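Local coordinates for protein cystathionine gamma-synthase (Xanthomonas oryzae pv. oryzae KACC 10331, PDB 6LD9) that probably makes cystathionine with the help of pyridoxal 5'-phosphate, a step of methionine biosynthesis in the trans-sulfuration enzyme family, at residues L334-G339 and A349-A354. The protein carries 2 engineered substitutions. Residues are numbered along the deposited sequence; the frame is centred on the assembly and turned at random.
Sequences LAESLG and ASMTHA. With E9U ((2~{S})-4-[(2~{R})-2-azanyl-3-oxidanyl-3-oxidanylidene-propyl]sulfanyl-2-[(~{E})-[2-methyl-3-oxidanyl-5-(phosphonooxymethyl)pyridin-4-yl]methylideneamino]butanoic acid), chain G.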
# COMPACT_ATOMS: atom_id res chain seq x y z
N LEU C 334 3.30 13.99 22.77
CA LEU C 334 4.30 13.31 23.61
C LEU C 334 4.54 11.90 23.06
O LEU C 334 3.62 11.06 23.10
CB LEU C 334 3.74 13.25 25.01
CG LEU C 334 4.64 12.54 26.01
CD1 LEU C 334 5.99 13.25 26.10
CD2 LEU C 334 3.94 12.44 27.37
N ALA C 335 5.69 11.67 22.46
CA ALA C 335 5.99 10.45 21.70
C ALA C 335 7.47 10.45 21.34
O ALA C 335 8.05 11.50 21.29
CB ALA C 335 5.15 10.40 20.47
N GLU C 336 7.98 9.29 20.99
CA GLU C 336 9.36 9.12 20.45
C GLU C 336 9.38 9.47 18.95
O GLU C 336 8.33 9.76 18.38
CB GLU C 336 9.84 7.68 20.74
CG GLU C 336 9.88 7.39 22.26
CD GLU C 336 10.16 5.96 22.72
OE1 GLU C 336 10.67 5.81 23.86
OE2 GLU C 336 9.85 4.99 21.96
N SER C 337 10.56 9.40 18.36
CA SER C 337 10.88 9.77 16.96
C SER C 337 10.94 11.32 16.84
O SER C 337 10.79 12.05 17.83
CB SER C 337 9.89 9.14 16.01
OG SER C 337 10.35 9.08 14.66
N LEU C 338 11.20 11.77 15.63
CA LEU C 338 11.50 13.19 15.30
C LEU C 338 11.52 13.21 13.77
O LEU C 338 11.58 12.11 13.11
CB LEU C 338 12.85 13.59 15.87
CG LEU C 338 14.01 12.68 15.40
CD1 LEU C 338 15.00 13.39 14.49
CD2 LEU C 338 14.77 12.08 16.57
N GLY C 339 11.51 14.42 13.22
CA GLY C 339 11.75 14.67 11.77
C GLY C 339 10.46 14.64 11.04
O GLY C 339 10.48 14.70 9.82
N ALA C 349 15.20 10.74 29.24
CA ALA C 349 15.59 9.88 30.38
C ALA C 349 14.62 8.68 30.48
O ALA C 349 15.09 7.55 30.80
CB ALA C 349 15.62 10.69 31.67
N SER C 350 13.31 8.93 30.28
CA SER C 350 12.25 7.92 30.47
C SER C 350 11.74 7.38 29.12
O SER C 350 10.91 6.46 29.16
CB SER C 350 11.17 8.47 31.31
OG SER C 350 10.23 9.11 30.52
N MET C 351 12.24 7.86 27.97
CA MET C 351 11.69 7.47 26.63
C MET C 351 12.86 7.05 25.71
O MET C 351 13.26 5.87 25.72
CB MET C 351 10.81 8.58 25.99
CG MET C 351 9.54 8.94 26.81
SD MET C 351 8.68 10.54 26.50
CE MET C 351 8.10 10.04 24.87
N THR C 352 13.48 7.98 24.99
CA THR C 352 14.37 7.68 23.85
C THR C 352 15.71 7.13 24.36
O THR C 352 16.46 6.55 23.53
CB THR C 352 14.53 8.96 23.03
OG1 THR C 352 14.99 9.94 23.96
CG2 THR C 352 13.23 9.39 22.35
N HIS C 353 16.07 7.44 25.60
CA HIS C 353 17.40 7.14 26.19
C HIS C 353 17.17 6.29 27.45
O HIS C 353 18.09 6.23 28.25
CB HIS C 353 18.20 8.43 26.40
CG HIS C 353 18.55 9.12 25.13
ND1 HIS C 353 19.86 9.28 24.72
CD2 HIS C 353 17.78 9.71 24.19
CE1 HIS C 353 19.88 9.92 23.57
NE2 HIS C 353 18.61 10.21 23.23
N ALA C 354 16.00 5.62 27.58
CA ALA C 354 15.67 4.71 28.71
C ALA C 354 16.50 3.41 28.61
O ALA C 354 16.92 2.90 29.65
CB ALA C 354 14.20 4.46 28.77
N1 E9U G . 20.38 7.30 14.82
C2 E9U G . 19.83 8.36 15.51
C3 E9U G . 18.49 8.30 16.09
N E9U G . 15.93 7.92 17.27
CA E9U G . 14.55 7.90 17.82
C E9U G . 14.44 9.09 18.73
O E9U G . 15.52 9.56 19.23
CB E9U G . 14.34 6.55 18.51
CG E9U G . 13.23 6.51 19.48
SD E9U G . 13.53 5.44 20.85
CE E9U G . 13.19 3.73 20.47
CZ E9U G . 12.63 2.55 21.32
CH E9U G . 13.72 1.56 21.52
NH E9U G . 11.74 2.72 22.48
C2A E9U G . 20.60 9.66 15.64
C4 E9U G . 17.75 7.06 15.94
C4A E9U G . 16.42 6.96 16.55
C5 E9U G . 18.43 6.00 15.17
C5A E9U G . 17.80 4.69 14.90
C6 E9U G . 19.72 6.19 14.64
O1P E9U G . 14.66 4.09 14.92
O2P E9U G . 15.05 4.08 12.41
O3 E9U G . 17.98 9.30 16.78
O3P E9U G . 16.11 2.33 13.80
O4P E9U G . 16.91 4.75 13.77
OT E9U G . 13.29 9.55 19.01
OX1 E9U G . 13.80 0.86 22.51
OX2 E9U G . 14.54 1.39 20.64
P E9U G . 15.59 3.75 13.77
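Glu336 and Met351 both set CG anti to their own carbonyl carbon (chi1 -60° for the glutamate), but they meet because the glutamate runs on extended beyond CG. That carries its carboxylate past the start of the Met351 side chain, with OE1 ending 3.5 Å from Met351 CB. The methionine instead bends at its thioether (chi3 69°), and CE turns back onto the Ala335 backbone, 3.6 Å from Ala335 C. Its sulfur lies 3.8 Å from Leu334 CD1, an apolar touch between side chains that cross at a slant. Thr352 slides past the glutamate in the opposite direction, its CG2 3.9 Å from Glu336 CG.

The same threonine methyl also reaches the external aldimine of cystathionine, so Thr352 borders both the glutamate and the ligand. That ligand is gripped at two points by 334-339: Ser337 N donates to carboxylate oxygen OT at 2.8 Å, though the bond is bent (133°), and Glu336 OE2 accepts from the distal amino nitrogen NH at 3.0 Å. Leu338 CD2 packs against the carboxylate carbon C. The two loops flank strand 344-346, and Tyr57 and Arg59 of the second subunit also bond the ligand, placing the pocket at a subunit interface.

Glu336 OE1 and Met351 O, two acceptors 3.2 Å apart, are close but not bonded. OE2 takes the ligand's N-H, and the Asp56 carboxylate of the second subunit lies close to it; together these two carboxylates would probably favour a protonated, cationic amino group on the distal end of the bound cystathionine.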